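Local coordinates for sulfoquinovosidase (PDB 5AEG), which hydrolyses sulfoquinovosyl diacylglycerides and simple sulfoquinovosides to release sulfoquinovose, which Escherichia coli degrades by sulfoglycolysis, at residues A[156-161]-A[478-483]; A[142-147]-A[175-180]. All blocks are in the same frame, centred on the assembly; numbering follows the deposited sequence.

Interaction 1: residues A[156-161]-A[478-483]; sequences GRNKQT and SLDDGL. With CA (calcium ion), chain D.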
ATOM      1  N   GLY A 156     -16.631   3.414  -0.153  1.00 20.32           N
ATOM      2  CA  GLY A 156     -17.230   4.027   1.036  1.00 17.85           C
ATOM      3  C   GLY A 156     -16.537   3.641   2.350  1.00 17.64           C
ATOM      4  O   GLY A 156     -16.164   4.499   3.133  1.00 18.15           O
ATOM      5  N   ARG A 157     -16.443   2.339   2.627  1.00 18.88           N
ATOM      6  CA  ARG A 157     -15.647   1.797   3.772  1.00 19.71           C
ATOM      7  C   ARG A 157     -16.158   2.130   5.159  1.00 21.33           C
ATOM      8  O   ARG A 157     -15.429   2.000   6.138  1.00 20.91           O
ATOM      9  CB  ARG A 157     -14.197   2.207   3.618  1.00 18.86           C
ATOM     10  CG  ARG A 157     -13.586   1.819   2.267  1.00 20.05           C
ATOM     11  CD  ARG A 157     -12.135   2.226   2.037  1.00 19.38           C
ATOM     12  NE  ARG A 157     -11.271   1.341   2.926  1.00 21.87           N
ATOM     13  CZ  ARG A 157     -10.886   1.660   4.142  1.00 20.24           C
ATOM     14  NH1 ARG A 157     -11.150   2.837   4.619  1.00 22.39           N
ATOM     15  NH2 ARG A 157     -10.195   0.798   4.912  1.00 22.13           N
ATOM     16  N   ASN A 158     -17.412   2.593   5.305  1.00 20.67           N
ATOM     17  CA  ASN A 158     -17.915   3.024   6.632  1.00 22.17           C
ATOM     18  C   ASN A 158     -19.387   2.672   6.675  1.00 22.55           C
ATOM     19  O   ASN A 158     -20.175   3.221   5.878  1.00 21.39           O
ATOM     20  CB  ASN A 158     -17.638   4.521   6.857  1.00 22.23           C
ATOM     21  CG  ASN A 158     -18.065   5.015   8.214  1.00 25.84           C
ATOM     22  OD1 ASN A 158     -19.116   4.620   8.740  1.00 24.23           O
ATOM     23  ND2 ASN A 158     -17.293   5.888   8.785  1.00 23.32           N
ATOM     24  N   LYS A 159     -19.764   1.730   7.551  1.00 23.29           N
ATOM     25  CA  LYS A 159     -21.195   1.246   7.518  1.00 27.74           C
ATOM     26  C   LYS A 159     -22.254   2.353   7.759  1.00 25.54           C
ATOM     27  O   LYS A 159     -23.378   2.178   7.371  1.00 25.37           O
ATOM     28  CB  LYS A 159     -21.458   0.067   8.488  1.00 26.21           C
ATOM     29  CG  LYS A 159     -20.603  -1.138   8.182  1.00 28.32           C
ATOM     30  CD  LYS A 159     -20.508  -1.564   6.739  1.00 26.88           C
ATOM     31  CE  LYS A 159     -19.949  -2.944   6.612  1.00 26.21           C
ATOM     32  NZ  LYS A 159     -19.688  -3.338   5.214  1.00 22.72           N
ATOM     33  N   GLN A 160     -21.846   3.481   8.314  1.00 22.61           N
ATOM     34  CA  GLN A 160     -22.698   4.629   8.490  1.00 30.62           C
ATOM     35  C   GLN A 160     -22.684   5.636   7.392  1.00 26.41           C
ATOM     36  O   GLN A 160     -23.271   6.672   7.570  1.00 27.59           O
ATOM     37  CB  GLN A 160     -22.401   5.265   9.844  1.00 32.68           C
ATOM     38  CG  GLN A 160     -22.566   4.180  10.899  1.00 43.47           C
ATOM     39  CD  GLN A 160     -22.881   4.763  12.218  1.00 51.62           C
ATOM     40  OE1 GLN A 160     -23.949   4.535  12.755  1.00 71.28           O
ATOM     41  NE2 GLN A 160     -21.979   5.577  12.723  1.00 61.03           N
ATOM     42  N   THR A 161     -22.079   5.366   6.239  1.00 24.14           N
ATOM     43  CA  THR A 161     -22.222   6.310   5.122  1.00 25.34           C
ATOM     44  C   THR A 161     -23.012   5.678   4.018  1.00 24.55           C
ATOM     45  O   THR A 161     -23.011   4.458   3.814  1.00 23.74           O
ATOM     46  CB  THR A 161     -20.853   6.853   4.611  1.00 26.51           C
ATOM     47  OG1 THR A 161     -20.120   5.819   3.961  1.00 24.58           O
ATOM     48  CG2 THR A 161     -20.100   7.434   5.718  1.00 26.94           C
ATOM     49  N   SER A 478     -14.989  12.097   1.558  1.00 18.49           N
ATOM     50  CA  SER A 478     -15.197  11.325   2.837  1.00 17.36           C
ATOM     51  C   SER A 478     -13.877  11.123   3.547  1.00 19.02           C
ATOM     52  O   SER A 478     -12.791  11.027   2.894  1.00 17.93           O
ATOM     53  CB  SER A 478     -15.868   9.993   2.570  1.00 18.92           C
ATOM     54  OG  SER A 478     -15.092   9.203   1.700  1.00 18.89           O
ATOM     55  N   LEU A 479     -13.945  10.914   4.846  1.00 19.95           N
ATOM     56  CA  LEU A 479     -12.775  10.527   5.615  1.00 20.08           C
ATOM     57  C   LEU A 479     -12.293   9.136   5.261  1.00 17.84           C
ATOM     58  O   LEU A 479     -11.079   8.915   5.119  1.00 20.70           O
ATOM     59  CB  LEU A 479     -13.089  10.583   7.112  1.00 20.49           C
ATOM     60  CG  LEU A 479     -13.251  11.969   7.707  1.00 25.17           C
ATOM     61  CD1 LEU A 479     -13.545  11.900   9.212  1.00 29.30           C
ATOM     62  CD2 LEU A 479     -11.938  12.706   7.501  1.00 26.62           C
ATOM     63  N   ASP A 480     -13.159   8.170   5.088  1.00 18.02           N
ATOM     64  CA  ASP A 480     -12.736   6.772   4.937  1.00 17.93           C
ATOM     65  C   ASP A 480     -12.448   6.328   3.504  1.00 19.97           C
ATOM     66  O   ASP A 480     -11.813   5.295   3.311  1.00 18.33           O
ATOM     67  CB  ASP A 480     -13.790   5.832   5.541  1.00 18.27           C
ATOM     68  CG  ASP A 480     -13.962   6.070   7.032  1.00 23.28           C
ATOM     69  OD1 ASP A 480     -13.103   5.657   7.772  1.00 23.04           O
ATOM     70  OD2 ASP A 480     -14.942   6.694   7.428  1.00 22.99           O
ATOM     71  N   ASP A 481     -12.899   7.088   2.514  1.00 16.38           N
ATOM     72  CA  ASP A 481     -12.596   6.735   1.165  1.00 15.54           C
ATOM     73  C   ASP A 481     -12.378   7.863   0.223  1.00 18.35           C
ATOM     74  O   ASP A 481     -12.326   7.699  -1.005  1.00 18.79           O
ATOM     75  CB  ASP A 481     -13.671   5.734   0.661  1.00 18.10           C
ATOM     76  CG  ASP A 481     -13.145   4.713  -0.353  1.00 18.66           C
ATOM     77  OD1 ASP A 481     -11.943   4.589  -0.731  1.00 17.00           O
ATOM     78  OD2 ASP A 481     -13.978   3.919  -0.877  1.00 19.46           O
ATOM     79  N   GLY A 482     -12.116   9.048   0.761  1.00 19.98           N
ATOM     80  CA  GLY A 482     -11.914  10.216  -0.115  1.00 19.33           C
ATOM     81  C   GLY A 482     -10.480  10.667  -0.048  1.00 16.98           C
ATOM     82  O   GLY A 482      -9.553   9.910   0.337  1.00 16.31           O
ATOM     83  N   LEU A 483     -10.241  11.890  -0.465  1.00 16.40           N
ATOM     84  CA  LEU A 483      -8.901  12.474  -0.421  1.00 17.49           C
ATOM     85  C   LEU A 483      -8.140  12.215   0.914  1.00 15.96           C
ATOM     86  O   LEU A 483      -6.977  11.835   0.886  1.00 19.72           O
ATOM     87  CB  LEU A 483      -8.942  13.985  -0.781  1.00 19.19           C
ATOM     88  CG  LEU A 483      -7.645  14.754  -1.020  1.00 20.16           C
ATOM     89  CD1 LEU A 483      -8.049  16.052  -1.761  1.00 20.94           C
ATOM     90  CD2 LEU A 483      -6.960  15.171   0.279  1.00 22.08           C
TER
HETATM   91 CA    CA D1680     -12.180   2.690  -2.225  1.00 18.04          CA
HETATM   92  O   HOH W   1     -15.018   2.903   8.541  1.00 30.46           O
HETATM   93  O   HOH W   2     -13.616   3.697  -3.844  1.00 18.24           O

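Interaction 2: residues A[142-147]-A[175-180]; sequences RGKPFP and GDYYWT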
ATOM      1  N   ARG A 142      -4.207   1.447  17.721  1.00 20.76           N
ATOM      2  CA  ARG A 142      -4.667   1.084  19.107  1.00 19.70           C
ATOM      3  C   ARG A 142      -6.110   1.297  19.390  1.00 25.97           C
ATOM      4  O   ARG A 142      -6.673   2.287  19.005  1.00 22.52           O
ATOM      5  CB  ARG A 142      -3.787   1.782  20.189  1.00 21.69           C
ATOM      6  CG  ARG A 142      -3.809   1.003  21.520  1.00 21.62           C
ATOM      7  CD  ARG A 142      -2.837  -0.154  21.496  1.00 23.29           C
ATOM      8  NE  ARG A 142      -2.985  -1.074  22.604  1.00 24.26           N
ATOM      9  CZ  ARG A 142      -2.470  -0.857  23.814  1.00 29.24           C
ATOM     10  NH1 ARG A 142      -1.800   0.273  24.064  1.00 24.34           N
ATOM     11  NH2 ARG A 142      -2.619  -1.786  24.766  1.00 25.94           N
ATOM     12  N   GLY A 143      -6.753   0.316  20.028  1.00 21.21           N
ATOM     13  CA  GLY A 143      -8.163   0.400  20.268  1.00 23.63           C
ATOM     14  C   GLY A 143      -9.014  -0.498  19.370  1.00 23.95           C
ATOM     15  O   GLY A 143     -10.167  -0.696  19.658  1.00 25.89           O
ATOM     16  N   LYS A 144      -8.442  -1.101  18.334  1.00 23.01           N
ATOM     17  CA  LYS A 144      -9.241  -1.835  17.371  1.00 23.92           C
ATOM     18  C   LYS A 144      -8.546  -3.091  16.916  1.00 19.75           C
ATOM     19  O   LYS A 144      -7.288  -3.173  16.937  1.00 24.00           O
ATOM     20  CB  LYS A 144      -9.437  -0.981  16.084  1.00 28.00           C
ATOM     21  CG  LYS A 144     -10.201   0.315  16.254  1.00 36.00           C
ATOM     22  CD  LYS A 144     -11.676   0.024  16.465  1.00 47.04           C
ATOM     23  CE  LYS A 144     -12.519   0.265  15.209  1.00 55.05           C
ATOM     24  NZ  LYS A 144     -13.978   0.196  15.533  1.00 61.33           N
ATOM     25  N   PRO A 145      -9.338  -4.050  16.376  1.00 20.73           N
ATOM     26  CA  PRO A 145      -8.804  -5.200  15.710  1.00 24.23           C
ATOM     27  C   PRO A 145      -8.711  -5.028  14.202  1.00 20.33           C
ATOM     28  O   PRO A 145      -9.523  -4.345  13.591  1.00 20.81           O
ATOM     29  CB  PRO A 145      -9.799  -6.317  16.130  1.00 24.76           C
ATOM     30  CG  PRO A 145     -11.151  -5.573  16.108  1.00 23.01           C
ATOM     31  CD  PRO A 145     -10.786  -4.203  16.644  1.00 22.30           C
ATOM     32  N   PHE A 146      -7.706  -5.656  13.637  1.00 19.26           N
ATOM     33  CA  PHE A 146      -7.423  -5.613  12.193  1.00 19.42           C
ATOM     34  C   PHE A 146      -7.237  -7.004  11.639  1.00 20.34           C
ATOM     35  O   PHE A 146      -6.122  -7.577  11.659  1.00 19.60           O
ATOM     36  CB  PHE A 146      -6.243  -4.703  11.850  1.00 20.33           C
ATOM     37  CG  PHE A 146      -6.513  -3.263  12.200  1.00 20.39           C
ATOM     38  CD1 PHE A 146      -6.332  -2.845  13.516  1.00 19.29           C
ATOM     39  CD2 PHE A 146      -6.969  -2.359  11.250  1.00 19.55           C
ATOM     40  CE1 PHE A 146      -6.612  -1.559  13.886  1.00 20.78           C
ATOM     41  CE2 PHE A 146      -7.292  -1.062  11.632  1.00 18.04           C
ATOM     42  CZ  PHE A 146      -7.144  -0.669  12.953  1.00 19.00           C
ATOM     43  N   PRO A 147      -8.311  -7.536  11.066  1.00 20.71           N
ATOM     44  CA  PRO A 147      -8.108  -8.641  10.148  1.00 19.85           C
ATOM     45  C   PRO A 147      -7.132  -8.232   9.030  1.00 19.41           C
ATOM     46  O   PRO A 147      -7.228  -7.114   8.448  1.00 20.43           O
ATOM     47  CB  PRO A 147      -9.518  -8.852   9.544  1.00 21.24           C
ATOM     48  CG  PRO A 147     -10.440  -8.361  10.642  1.00 22.13           C
ATOM     49  CD  PRO A 147      -9.700  -7.103  11.081  1.00 20.49           C
ATOM     50  N   GLY A 175     -17.275  -2.545   2.026  1.00 22.51           N
ATOM     51  CA  GLY A 175     -16.110  -2.713   2.904  1.00 20.14           C
ATOM     52  C   GLY A 175     -16.280  -2.120   4.271  1.00 21.91           C
ATOM     53  O   GLY A 175     -17.389  -1.781   4.720  1.00 19.63           O
ATOM     54  N   ASP A 176     -15.151  -2.041   4.972  1.00 20.77           N
ATOM     55  CA  ASP A 176     -15.103  -1.543   6.314  1.00 21.03           C
ATOM     56  C   ASP A 176     -13.697  -0.958   6.593  1.00 18.86           C
ATOM     57  O   ASP A 176     -12.820  -0.980   5.739  1.00 20.61           O
ATOM     58  CB  ASP A 176     -15.482  -2.658   7.303  1.00 23.80           C
ATOM     59  CG  ASP A 176     -16.154  -2.136   8.556  1.00 25.56           C
ATOM     60  OD1 ASP A 176     -16.119  -0.946   8.894  1.00 23.24           O
ATOM     61  OD2 ASP A 176     -16.744  -2.978   9.228  1.00 31.05           O
ATOM     62  N   TYR A 177     -13.511  -0.460   7.795  1.00 18.21           N
ATOM     63  CA  TYR A 177     -12.389   0.391   8.176  1.00 19.55           C
ATOM     64  C   TYR A 177     -11.012  -0.253   7.988  1.00 20.61           C
ATOM     65  O   TYR A 177     -10.056   0.444   7.784  1.00 21.87           O
ATOM     66  CB  TYR A 177     -12.539   0.862   9.650  1.00 20.72           C
ATOM     67  CG  TYR A 177     -12.394  -0.226  10.668  1.00 19.84           C
ATOM     68  CD1 TYR A 177     -11.127  -0.647  11.110  1.00 20.92           C
ATOM     69  CD2 TYR A 177     -13.521  -0.902  11.141  1.00 21.03           C
ATOM     70  CE1 TYR A 177     -10.968  -1.631  12.082  1.00 20.66           C
ATOM     71  CE2 TYR A 177     -13.392  -1.881  12.128  1.00 22.11           C
ATOM     72  CZ  TYR A 177     -12.105  -2.259  12.572  1.00 22.88           C
ATOM     73  OH  TYR A 177     -11.937  -3.292  13.491  1.00 22.70           O
ATOM     74  N   TYR A 178     -10.976  -1.580   8.004  1.00 20.65           N
ATOM     75  CA  TYR A 178      -9.751  -2.377   7.919  1.00 18.45           C
ATOM     76  C   TYR A 178      -9.556  -2.947   6.552  1.00 20.75           C
ATOM     77  O   TYR A 178      -8.500  -3.529   6.306  1.00 20.48           O
ATOM     78  CB  TYR A 178      -9.744  -3.561   8.961  1.00 20.55           C
ATOM     79  CG  TYR A 178     -10.838  -4.523   8.765  1.00 21.48           C
ATOM     80  CD1 TYR A 178     -10.705  -5.597   7.906  1.00 22.40           C
ATOM     81  CD2 TYR A 178     -12.048  -4.346   9.412  1.00 21.37           C
ATOM     82  CE1 TYR A 178     -11.754  -6.467   7.715  1.00 23.49           C
ATOM     83  CE2 TYR A 178     -13.092  -5.214   9.195  1.00 24.19           C
ATOM     84  CZ  TYR A 178     -12.926  -6.274   8.349  1.00 26.11           C
ATOM     85  OH  TYR A 178     -13.982  -7.149   8.186  1.00 30.22           O
ATOM     86  N   TRP A 179     -10.480  -2.764   5.605  1.00 18.76           N
ATOM     87  CA  TRP A 179     -10.278  -3.355   4.330  1.00 17.94           C
ATOM     88  C   TRP A 179      -9.083  -2.710   3.576  1.00 19.80           C
ATOM     89  O   TRP A 179      -8.927  -1.511   3.594  1.00 18.86           O
ATOM     90  CB  TRP A 179     -11.548  -3.270   3.471  1.00 18.72           C
ATOM     91  CG  TRP A 179     -12.592  -4.235   3.827  1.00 18.83           C
ATOM     92  CD1 TRP A 179     -12.884  -4.716   5.031  1.00 20.78           C
ATOM     93  CD2 TRP A 179     -13.507  -4.839   2.900  1.00 18.92           C
ATOM     94  NE1 TRP A 179     -13.954  -5.589   4.938  1.00 22.11           N
ATOM     95  CE2 TRP A 179     -14.316  -5.723   3.629  1.00 19.57           C
ATOM     96  CE3 TRP A 179     -13.728  -4.689   1.552  1.00 18.37           C
ATOM     97  CZ2 TRP A 179     -15.325  -6.465   3.027  1.00 21.74           C
ATOM     98  CZ3 TRP A 179     -14.721  -5.474   0.916  1.00 20.78           C
ATOM     99  CH2 TRP A 179     -15.518  -6.322   1.661  1.00 20.40           C
ATOM    100  N   THR A 180      -8.293  -3.527   2.907  1.00 18.53           N
ATOM    101  CA  THR A 180      -7.178  -3.057   2.122  1.00 17.99           C
ATOM    102  C   THR A 180      -6.610  -4.122   1.228  1.00 17.97           C
ATOM    103  O   THR A 180      -6.638  -5.331   1.546  1.00 19.21           O
ATOM    104  CB  THR A 180      -6.040  -2.552   3.106  1.00 19.33           C
ATOM    105  OG1 THR A 180      -4.865  -2.179   2.393  1.00 17.01           O
ATOM    106  CG2 THR A 180      -5.683  -3.564   4.168  1.00 20.49           C
TER
HETATM  107  O   HOH W   3      -6.405  -4.555   7.829  1.00 19.62           O

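Interaction 1: residues A[156-161]-A[478-483]
Three hydrogen bonds join G156, R157 and N158 to D480 and D481. G156 N gives its hydrogen to D481 OD2 at 2.8 Å, on the anti lone pair of that oxygen. R157 NH1 donates to the backbone carbonyl, D480 O, at 2.9 Å, in the carbonyl plane and slightly tilted from the guanidinium plane. N158 ND2 meets D480 OD2 at 2.8 Å along an almost straight N-H line (177°), from above the carboxylate plane.

The other end of the N158 amide closes an Asx turn, with OD1 accepting from Q160 N. OD1 thus shapes its own loop, while ND2 joins this loop of the N-terminal galactose mutarotase-like region to one of the TIM-barrel region. S137 OG is a second partner of D480, at OD1.

Calcium is held by both D481 oxygens, OD1 at 2.4 Å and OD2 at 2.6 Å. Water 2, the side chain of Q153 and the backbone oxygens of G154 and D472 also bind it.

Packing is supplied by R157, whose CD lies 3.6 Å from D481 CG. A bend at chi3 (71°) turns the guanidinium back to D480 O. A leucine at R157 would probably leave D480 O without this donor and Q153 O without its bond from NE.

Interaction 2: residues A[142-147]-A[175-180]
Y177 reaches K144, P145 and F146 with one ring. Its tightest contact is polar: Y177 OH donates to P145 O at 2.6 Å, in the carbonyl plane. Beside this bond, the Y177 edge is turned toward the face of the buried F146 in an offset edge-to-face pair. The two planes stand at 89°, and F146 CE2 is 3.7 Å from Y177 CE1. The next tyrosine adds to the packing. P147 CD lies over one face of the Y178 ring, 3.6 Å from Y178 CG, in a CH-pi contact. W179 CD1 covers the opposite face of Y178. F146 CD2 also touches Y178 CB at 3.8 Å.

Both tyrosines occupy a type I beta turn from D176 to W179, closed by W179 N bonding D176 O. The turn packs against residues 145-147 of the strand 145-148, whose antiparallel neighbour is 203-206. Y177 and Y178 both hold CG between the backbone N and the carbonyl carbon, with chi1 68° and 61°. With these torsions on adjacent turn residues, Y178 CD2 lies over the centre of the Y177 ring.

The contact is looser at the end of K144. K144 CE still sits over the other Y177 face, 3.7 Å from Y177 CZ. The ammonium makes only an off-centre cation-pi contact, with K144 NZ 4.5 Å from the Y177 ring centroid. Water 3 lies 2.8 Å from both P147 O and Y178 O, between the two backbones.

The centres of interactions 1 and 2 lie 13 Å apart, on the same side of the chain's centre. Their segments alternate along the chain: 142-147, 156-161, 175-180, then 478-483. The first three lie in the galactose mutarotase-like region and the last in the TIM-barrel region. The loop 156-161 comes just before helix 162-169, and the loop holding residues 175-180 comes after that helix. The two loops touch directly. R157 NH2 bonds the backbone oxygens of W179 and, more weakly, Y177, and K159 NZ bonds G175 O. A continuous series of contacts therefore runs from strand 145-148 through both loops to the barrel, where the calcium site includes D472, the inferred proton donor.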